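Local coordinates for PfkB family carbohydrate kinase (Listeria grayi DSM 20601, PDB 4GM6), which probably phosphorylates a sugar or related small carbohydrate, its exact substrate being unknown, at residues G158-I161 and F166-E169; M189-R192 and E197-A200; E278-Y283 and A339-D344. All coordinates share one frame; numbering follows the deposited sequence.

Contact 1: residues G158-I161 and F166-E169; sequences GITI and FWLE
Thr160 OG1 is held twice, by a hydrogen bond with Glu59 OE2 and a weaker one with Ile30 O, so that its hydroxyl is turned to partners other than Trp167 while its methyl CG2 meets that indole. Thr160 CG2 comes within 4.2 Å of Trp167 CE3, approaching the ring obliquely. The backbone comes closer: Thr160 O lies 3.5 Å from Trp167 CB, and one residue on Ile161 O lies 3.6 Å from Leu168 CB. Two successive carbonyl oxygens thus rest on the first side-chain carbons of two successive residues, without any hydrogen bond across the contact. The segments belong to the paired helices 158-163 and 165-180, which fill the beta-alpha-beta crossover from strand 153-157 to its parallel neighbour 184-188 in the main sheet of this ribokinase-like fold. Ile161 and Leu168 have the nearest CA atoms across the contact, 4.1 Å apart. Leu168 CG stands anti to the backbone N (chi1 171°), and its CD1 branch reaches Ile161 CB at 4.0 Å. Ile161 adds its CG2 branch, which rests over Leu168 CA at 4.1 Å. The first side-chain bond of Trp167 points toward 158-161, and chi1 of -81°, with CG anti to the carbonyl carbon, then carries the indole away from it. One face receives Phe166 CE2, 3.7 Å above the plane and over its centre. Trp167 NE1, in this largely buried setting, is satisfied by the Phe134 carbonyl, and the Phe134 ring stacks on the indole.

Contact 2: residues M189-R192 and E197-A200; sequences MNYR and ELEA
Tyr191, in an irregular segment, and Leu198, in the first turn of a helix, are the residues with the nearest CA atoms, yet these stay 8.5 Å apart, a gap that side chains must bridge. Tyr191 does most of the bridging: its CG is anti to the backbone N (chi1 169°) and the phenol extends toward 197-200. Leu198 meets it crosswise, the two side chains lying at about a right angle. Its CD2 branch, oblique to the ring, comes 3.7 Å from Tyr191 CZ and touches CE2 nearly as closely. Leu198 CG stands 3.7 Å from Tyr191 OH. The same oxygen is 3.4 Å from Leu198 N, but the angle is poor and no hydrogen bond results; the hydroxyl finds its partner in a residue flanking the segments. Glu197, at the N-cap position, presents its carbonyl oxygen near the plane of the phenol, at the ring edge. Within 189-192, Asn190 OD1 takes two weak bonds, from Arg192 NH2 at 3.1 Å and from Arg192 NE at 3.2 Å, both strongly bent, while Asn190 ND2 bonds Asp188 OD2. This surface contact closes the connection from strand 184-188 to helix 198-208, a beta-alpha unit of the main sheet; Ala201 and Tyr205 of that helix also touch Tyr191, while Phe225 of helix 219-225 meets both Tyr191 and Leu198.

Contact 3: residues E278-Y283 and A339-D344; sequences EEYAIY and ADFAAD
Aromatic contact dominates where the last helix, 335-344, packs on strand 273-282, outermost in the chain's main sheet. The rings of Tyr280 and Phe341 have planes inclined by 26° and centroids 5.7 Å apart, close to parallel but displaced so far that they scarcely overlap. Their side chains pass each other in opposite directions. Tyr280 CE1 meets the CE2-CZ side of the Phe341 ring, at 3.6 Å from CE2 and 3.8 Å from CZ. Phe341 CG is anti to the backbone N (chi1 176°), which swings the ring end nearer to the strand. The first side-chain bond of Tyr280 points toward the helix, and chi1 of -70° sets its CG anti to the carbonyl carbon. Phe341 CE2 also lies 4.0 Å from Tyr280 OH, and that oxygen is 4.4 Å from Ala342 CA.

Aliphatic contacts fill in around the rings. Glu278 CG sits 3.8 Å above one face of the Tyr280 ring, offset toward the rim. Ala318 of helix 309-323 touches Tyr280, and Leu120 of the second subunit packs on both Tyr280 and Phe341.

Backbone bonds run within the helix, where Ala343 N donates to Ala339 O at 2.9 Å, and within the sheet, where Tyr280 pairs with Leu264 of strand 261-270. With no hydrogen bond or salt bridge between 278-283 and 339-344, strand and helix are joined here by dispersion and apolar burial, continued into the subunit interface.

In the fold
Contacts 1, 2 and 3 follow one another along the chain without interleaving. Contacts 1 and 2 lie with centres 11 Å apart, just beyond the ends of the adjacent parallel strands 153-157 and 184-188 of the nine-stranded sheet. They touch directly, Ile159 CD1 reaching Arg192 NH2 at 3.7 Å, so the chain following one strand packs on that following the next. Contact 3 sits at the outermost strand 273-282, at the antiparallel end of the sheet; its centre is about 35 Å from that of contact 1, across the chain's centre, and about 31 Å from that of contact 2. Other subunits reach contact 3, which therefore lies at a subunit interface, whereas contacts 1 and 2 belong to connections within one subunit.

Contact 1: residues G158-I161 and F166-E169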
loop_
_atom_site.group_PDB
_atom_site.type_symbol
_atom_site.label_atom_id
_atom_site.label_comp_id
_atom_site.label_asym_id
_atom_site.label_seq_id
_atom_site.Cartn_x
_atom_site.Cartn_y
_atom_site.Cartn_z
ATOM N N GLY C 158 12.161 34.214 8.294
ATOM C CA GLY C 158 13.435 34.078 8.992
ATOM C C GLY C 158 14.219 32.829 8.629
ATOM O O GLY C 158 15.391 32.702 8.983
ATOM N N ILE C 159 13.577 31.896 7.932
ATOM C CA ILE C 159 14.250 30.663 7.524
ATOM C C ILE C 159 15.295 30.983 6.469
ATOM O O ILE C 159 16.456 30.568 6.563
ATOM C CB ILE C 159 13.247 29.623 6.988
ATOM C CG1 ILE C 159 12.444 29.037 8.152
ATOM C CG2 ILE C 159 13.962 28.515 6.233
ATOM C CD1 ILE C 159 11.215 28.272 7.721
ATOM N N THR C 160 14.882 31.765 5.479
ATOM C CA THR C 160 15.765 32.129 4.388
ATOM C C THR C 160 16.964 32.965 4.842
ATOM O O THR C 160 18.104 32.683 4.481
ATOM C CB THR C 160 14.973 32.877 3.314
ATOM O OG1 THR C 160 14.028 31.964 2.749
ATOM C CG2 THR C 160 15.895 33.398 2.232
ATOM N N ILE C 161 16.717 33.988 5.647
ATOM C CA ILE C 161 17.808 34.880 6.041
ATOM C C ILE C 161 18.813 34.188 6.966
ATOM O O ILE C 161 19.931 34.658 7.136
ATOM C CB ILE C 161 17.283 36.165 6.699
ATOM C CG1 ILE C 161 16.401 35.820 7.904
ATOM C CG2 ILE C 161 16.520 36.992 5.680
ATOM C CD1 ILE C 161 16.051 36.997 8.786
ATOM N N PHE C 166 24.974 35.652 2.652
ATOM C CA PHE C 166 24.540 36.030 1.319
ATOM C C PHE C 166 23.020 36.208 1.235
ATOM O O PHE C 166 22.548 37.180 0.659
ATOM C CB PHE C 166 24.954 34.981 0.287
ATOM C CG PHE C 166 24.249 35.144 -1.026
ATOM C CD1 PHE C 166 24.783 35.958 -2.013
ATOM C CD2 PHE C 166 23.034 34.526 -1.257
ATOM C CE1 PHE C 166 24.129 36.134 -3.218
ATOM C CE2 PHE C 166 22.378 34.691 -2.463
ATOM C CZ PHE C 166 22.925 35.506 -3.443
ATOM N N TRP C 167 22.258 35.246 1.758
ATOM C CA TRP C 167 20.797 35.330 1.698
ATOM C C TRP C 167 20.242 36.428 2.602
ATOM O O TRP C 167 19.293 37.124 2.235
ATOM C CB TRP C 167 20.136 33.972 1.997
ATOM C CG TRP C 167 20.144 33.092 0.790
ATOM C CD1 TRP C 167 20.850 31.928 0.619
ATOM C CD2 TRP C 167 19.455 33.329 -0.445
ATOM N NE1 TRP C 167 20.622 31.420 -0.640
ATOM C CE2 TRP C 167 19.779 32.265 -1.315
ATOM C CE3 TRP C 167 18.581 34.328 -0.894
ATOM C CZ2 TRP C 167 19.261 32.174 -2.609
ATOM C CZ3 TRP C 167 18.065 34.234 -2.183
ATOM C CH2 TRP C 167 18.409 33.161 -3.024
ATOM N N LEU C 168 20.841 36.584 3.780
ATOM C CA LEU C 168 20.483 37.684 4.665
ATOM C C LEU C 168 20.586 39.001 3.907
ATOM O O LEU C 168 19.628 39.782 3.876
ATOM C CB LEU C 168 21.384 37.721 5.914
ATOM C CG LEU C 168 21.253 38.964 6.820
ATOM C CD1 LEU C 168 19.814 39.188 7.312
ATOM C CD2 LEU C 168 22.214 38.848 7.994
ATOM N N GLU C 169 21.742 39.240 3.284
ATOM C CA GLU C 169 21.994 40.527 2.613
ATOM C C GLU C 169 21.259 40.627 1.282
ATOM O O GLU C 169 20.986 41.726 0.800
ATOM C CB GLU C 169 23.486 40.761 2.375
ATOM C CG GLU C 169 24.376 40.547 3.586
ATOM C CD GLU C 169 25.809 40.967 3.299
ATOM O OE1 GLU C 169 26.315 40.676 2.188
ATOM O OE2 GLU C 169 26.425 41.596 4.183
#

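Contact 2: residues M189-R192 and E197-A200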
loop_
_atom_site.group_PDB
_atom_site.type_symbol
_atom_site.label_atom_id
_atom_site.label_comp_id
_atom_site.label_asym_id
_atom_site.label_seq_id
_atom_site.Cartn_x
_atom_site.Cartn_y
_atom_site.Cartn_z
ATOM N N MET C 189 8.687 35.850 11.068
ATOM C CA MET C 189 9.846 35.610 11.946
ATOM C C MET C 189 10.374 34.178 11.785
ATOM O O MET C 189 11.552 33.966 11.504
ATOM C CB MET C 189 9.467 35.818 13.412
ATOM C CG MET C 189 8.910 37.194 13.728
ATOM S SD MET C 189 10.202 38.440 13.874
ATOM C CE MET C 189 10.900 38.076 15.486
ATOM N N ASN C 190 9.496 33.207 12.002
ATOM C CA ASN C 190 9.811 31.809 11.733
ATOM C C ASN C 190 11.221 31.459 12.191
ATOM O O ASN C 190 12.056 31.009 11.401
ATOM C CB ASN C 190 9.642 31.508 10.241
ATOM C CG ASN C 190 8.846 30.244 9.991
ATOM O OD1 ASN C 190 9.021 29.242 10.685
ATOM N ND2 ASN C 190 7.957 30.285 8.998
ATOM N N TYR C 191 11.484 31.684 13.474
ATOM C CA TYR C 191 12.785 31.377 14.040
ATOM C C TYR C 191 12.936 29.872 14.170
ATOM O O TYR C 191 12.006 29.186 14.583
ATOM C CB TYR C 191 12.957 32.038 15.407
ATOM C CG TYR C 191 14.179 31.535 16.136
ATOM C CD1 TYR C 191 15.452 31.927 15.738
ATOM C CD2 TYR C 191 14.066 30.647 17.202
ATOM C CE1 TYR C 191 16.580 31.464 16.387
ATOM C CE2 TYR C 191 15.190 30.175 17.857
ATOM C CZ TYR C 191 16.444 30.588 17.446
ATOM O OH TYR C 191 17.574 30.131 18.091
ATOM N N ARG C 192 14.099 29.349 13.801
ATOM C CA ARG C 192 14.326 27.908 13.883
ATOM C C ARG C 192 15.574 27.618 14.708
ATOM O O ARG C 192 16.681 28.013 14.338
ATOM C CB ARG C 192 14.439 27.296 12.483
ATOM C CG ARG C 192 13.149 27.349 11.679
ATOM C CD ARG C 192 12.049 26.540 12.349
ATOM N NE ARG C 192 10.756 26.684 11.678
ATOM C CZ ARG C 192 10.391 26.009 10.587
ATOM N NH1 ARG C 192 11.228 25.143 10.022
ATOM N NH2 ARG C 192 9.189 26.204 10.054
ATOM N N GLU C 197 21.719 30.423 16.439
ATOM C CA GLU C 197 21.661 30.837 17.838
ATOM C C GLU C 197 20.737 32.042 17.966
ATOM O O GLU C 197 20.584 32.811 17.018
ATOM C CB GLU C 197 23.057 31.181 18.355
ATOM C CG GLU C 197 24.048 30.030 18.282
ATOM C CD GLU C 197 25.421 30.410 18.799
ATOM O OE1 GLU C 197 26.323 29.546 18.786
ATOM O OE2 GLU C 197 25.599 31.573 19.218
ATOM N N LEU C 198 20.116 32.205 19.129
ATOM C CA LEU C 198 19.194 33.309 19.320
ATOM C C LEU C 198 19.856 34.650 19.084
ATOM O O LEU C 198 19.300 35.514 18.413
ATOM C CB LEU C 198 18.669 33.294 20.743
ATOM C CG LEU C 198 17.701 32.195 21.145
ATOM C CD1 LEU C 198 17.678 32.010 22.645
ATOM C CD2 LEU C 198 16.310 32.472 20.622
ATOM N N GLU C 199 21.058 34.822 19.611
ATOM C CA GLU C 199 21.727 36.103 19.481
ATOM C C GLU C 199 22.046 36.480 18.058
ATOM O O GLU C 199 21.886 37.633 17.676
ATOM C CB GLU C 199 22.962 36.183 20.371
ATOM C CG GLU C 199 22.656 36.487 21.845
ATOM C CD GLU C 199 22.105 37.897 22.079
ATOM O OE1 GLU C 199 22.094 38.727 21.146
ATOM O OE2 GLU C 199 21.677 38.172 23.204
ATOM N N ALA C 200 22.511 35.527 17.268
ATOM C CA ALA C 200 22.766 35.824 15.871
ATOM C C ALA C 200 21.454 36.108 15.194
ATOM O O ALA C 200 21.351 37.006 14.381
ATOM C CB ALA C 200 23.469 34.694 15.186
#

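Contact 3: residues E278-Y283 and A339-D344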
loop_
_atom_site.group_PDB
_atom_site.type_symbol
_atom_site.label_atom_id
_atom_site.label_comp_id
_atom_site.label_asym_id
_atom_site.label_seq_id
_atom_site.Cartn_x
_atom_site.Cartn_y
_atom_site.Cartn_z
ATOM N N GLU C 278 -12.589 32.736 16.804
ATOM C CA GLU C 278 -13.030 31.763 17.805
ATOM C C GLU C 278 -11.828 30.854 18.058
ATOM O O GLU C 278 -10.885 30.831 17.263
ATOM C CB GLU C 278 -14.253 30.952 17.339
ATOM C CG GLU C 278 -13.915 29.726 16.479
ATOM C CD GLU C 278 -15.091 28.767 16.264
ATOM O OE1 GLU C 278 -14.970 27.563 16.608
ATOM O OE2 GLU C 278 -16.138 29.211 15.746
ATOM N N GLU C 279 -11.830 30.126 19.168
ATOM C CA GLU C 279 -10.784 29.142 19.382
ATOM C C GLU C 279 -11.268 27.779 18.887
ATOM O O GLU C 279 -12.321 27.311 19.310
ATOM C CB GLU C 279 -10.413 29.063 20.855
ATOM C CG GLU C 279 -9.136 28.290 21.128
ATOM C CD GLU C 279 -8.597 28.566 22.520
ATOM O OE1 GLU C 279 -9.204 28.078 23.498
ATOM O OE2 GLU C 279 -7.573 29.277 22.638
ATOM N N TYR C 280 -10.516 27.174 17.976
ATOM C CA TYR C 280 -10.847 25.843 17.439
ATOM C C TYR C 280 -10.167 24.726 18.207
ATOM O O TYR C 280 -8.998 24.835 18.582
ATOM C CB TYR C 280 -10.398 25.713 15.982
ATOM C CG TYR C 280 -11.182 26.545 15.011
ATOM C CD1 TYR C 280 -12.358 26.065 14.451
ATOM C CD2 TYR C 280 -10.748 27.811 14.650
ATOM C CE1 TYR C 280 -13.083 26.827 13.559
ATOM C CE2 TYR C 280 -11.468 28.583 13.761
ATOM C CZ TYR C 280 -12.627 28.083 13.217
ATOM O OH TYR C 280 -13.341 28.835 12.332
ATOM N N ALA C 281 -10.902 23.643 18.420
ATOM C CA ALA C 281 -10.328 22.420 18.938
ATOM C C ALA C 281 -10.094 21.482 17.757
ATOM O O ALA C 281 -11.027 21.137 17.045
ATOM C CB ALA C 281 -11.259 21.801 19.964
ATOM N N ILE C 282 -8.841 21.097 17.538
ATOM C CA ILE C 282 -8.484 20.237 16.423
ATOM C C ILE C 282 -8.036 18.884 16.944
ATOM O O ILE C 282 -7.005 18.788 17.609
ATOM C CB ILE C 282 -7.340 20.859 15.598
ATOM C CG1 ILE C 282 -7.727 22.282 15.158
ATOM C CG2 ILE C 282 -6.969 19.959 14.433
ATOM C CD1 ILE C 282 -6.612 23.047 14.457
ATOM N N TYR C 283 -8.789 17.834 16.614
ATOM C CA TYR C 283 -8.426 16.482 17.007
ATOM C C TYR C 283 -9.226 15.465 16.199
ATOM O O TYR C 283 -10.424 15.635 16.020
ATOM C CB TYR C 283 -8.683 16.270 18.504
ATOM C CG TYR C 283 -8.712 14.810 18.886
ATOM C CD1 TYR C 283 -9.907 14.105 18.892
ATOM C CD2 TYR C 283 -7.541 14.127 19.213
ATOM C CE1 TYR C 283 -9.942 12.764 19.226
ATOM C CE2 TYR C 283 -7.567 12.791 19.559
ATOM C CZ TYR C 283 -8.774 12.112 19.556
ATOM O OH TYR C 283 -8.822 10.783 19.882
ATOM N N ALA C 339 -14.412 30.011 3.415
ATOM C CA ALA C 339 -15.406 30.967 3.886
ATOM C C ALA C 339 -16.655 30.268 4.436
ATOM O O ALA C 339 -17.212 30.693 5.456
ATOM C CB ALA C 339 -15.772 31.955 2.782
ATOM N N ASP C 340 -17.092 29.196 3.779
ATOM C CA ASP C 340 -18.276 28.482 4.247
ATOM C C ASP C 340 -17.982 27.841 5.601
ATOM O O ASP C 340 -18.805 27.877 6.508
ATOM C CB ASP C 340 -18.721 27.414 3.250
ATOM C CG ASP C 340 -19.428 27.997 2.037
ATOM O OD1 ASP C 340 -19.887 29.157 2.096
ATOM O OD2 ASP C 340 -19.537 27.282 1.020
ATOM N N PHE C 341 -16.792 27.275 5.752
ATOM C CA PHE C 341 -16.456 26.668 7.028
ATOM C C PHE C 341 -16.443 27.719 8.129
ATOM O O PHE C 341 -16.999 27.512 9.209
ATOM C CB PHE C 341 -15.111 25.951 6.989
ATOM C CG PHE C 341 -14.707 25.391 8.326
ATOM C CD1 PHE C 341 -15.467 24.405 8.936
ATOM C CD2 PHE C 341 -13.599 25.878 8.987
ATOM C CE1 PHE C 341 -15.114 23.903 10.176
ATOM C CE2 PHE C 341 -13.236 25.382 10.228
ATOM C CZ PHE C 341 -13.996 24.400 10.824
ATOM N N ALA C 342 -15.795 28.844 7.850
ATOM C CA ALA C 342 -15.717 29.932 8.817
ATOM C C ALA C 342 -17.110 30.409 9.218
ATOM O O ALA C 342 -17.348 30.733 10.380
ATOM C CB ALA C 342 -14.898 31.081 8.260
ATOM N N ALA C 343 -18.028 30.439 8.257
ATOM C CA ALA C 343 -19.369 30.954 8.514
ATOM C C ALA C 343 -20.202 29.973 9.330
ATOM O O ALA C 343 -21.165 30.368 9.983
ATOM C CB ALA C 343 -20.070 31.297 7.212
ATOM N N ASP C 344 -19.840 28.696 9.291
ATOM C CA ASP C 344 -20.571 27.680 10.057
ATOM C C ASP C 344 -20.236 27.712 11.546
ATOM O O ASP C 344 -21.091 27.440 12.388
ATOM C CB ASP C 344 -20.321 26.280 9.496
ATOM C CG ASP C 344 -21.289 25.922 8.390
ATOM O OD1 ASP C 344 -22.075 26.806 7.982
ATOM O OD2 ASP C 344 -21.271 24.760 7.932
#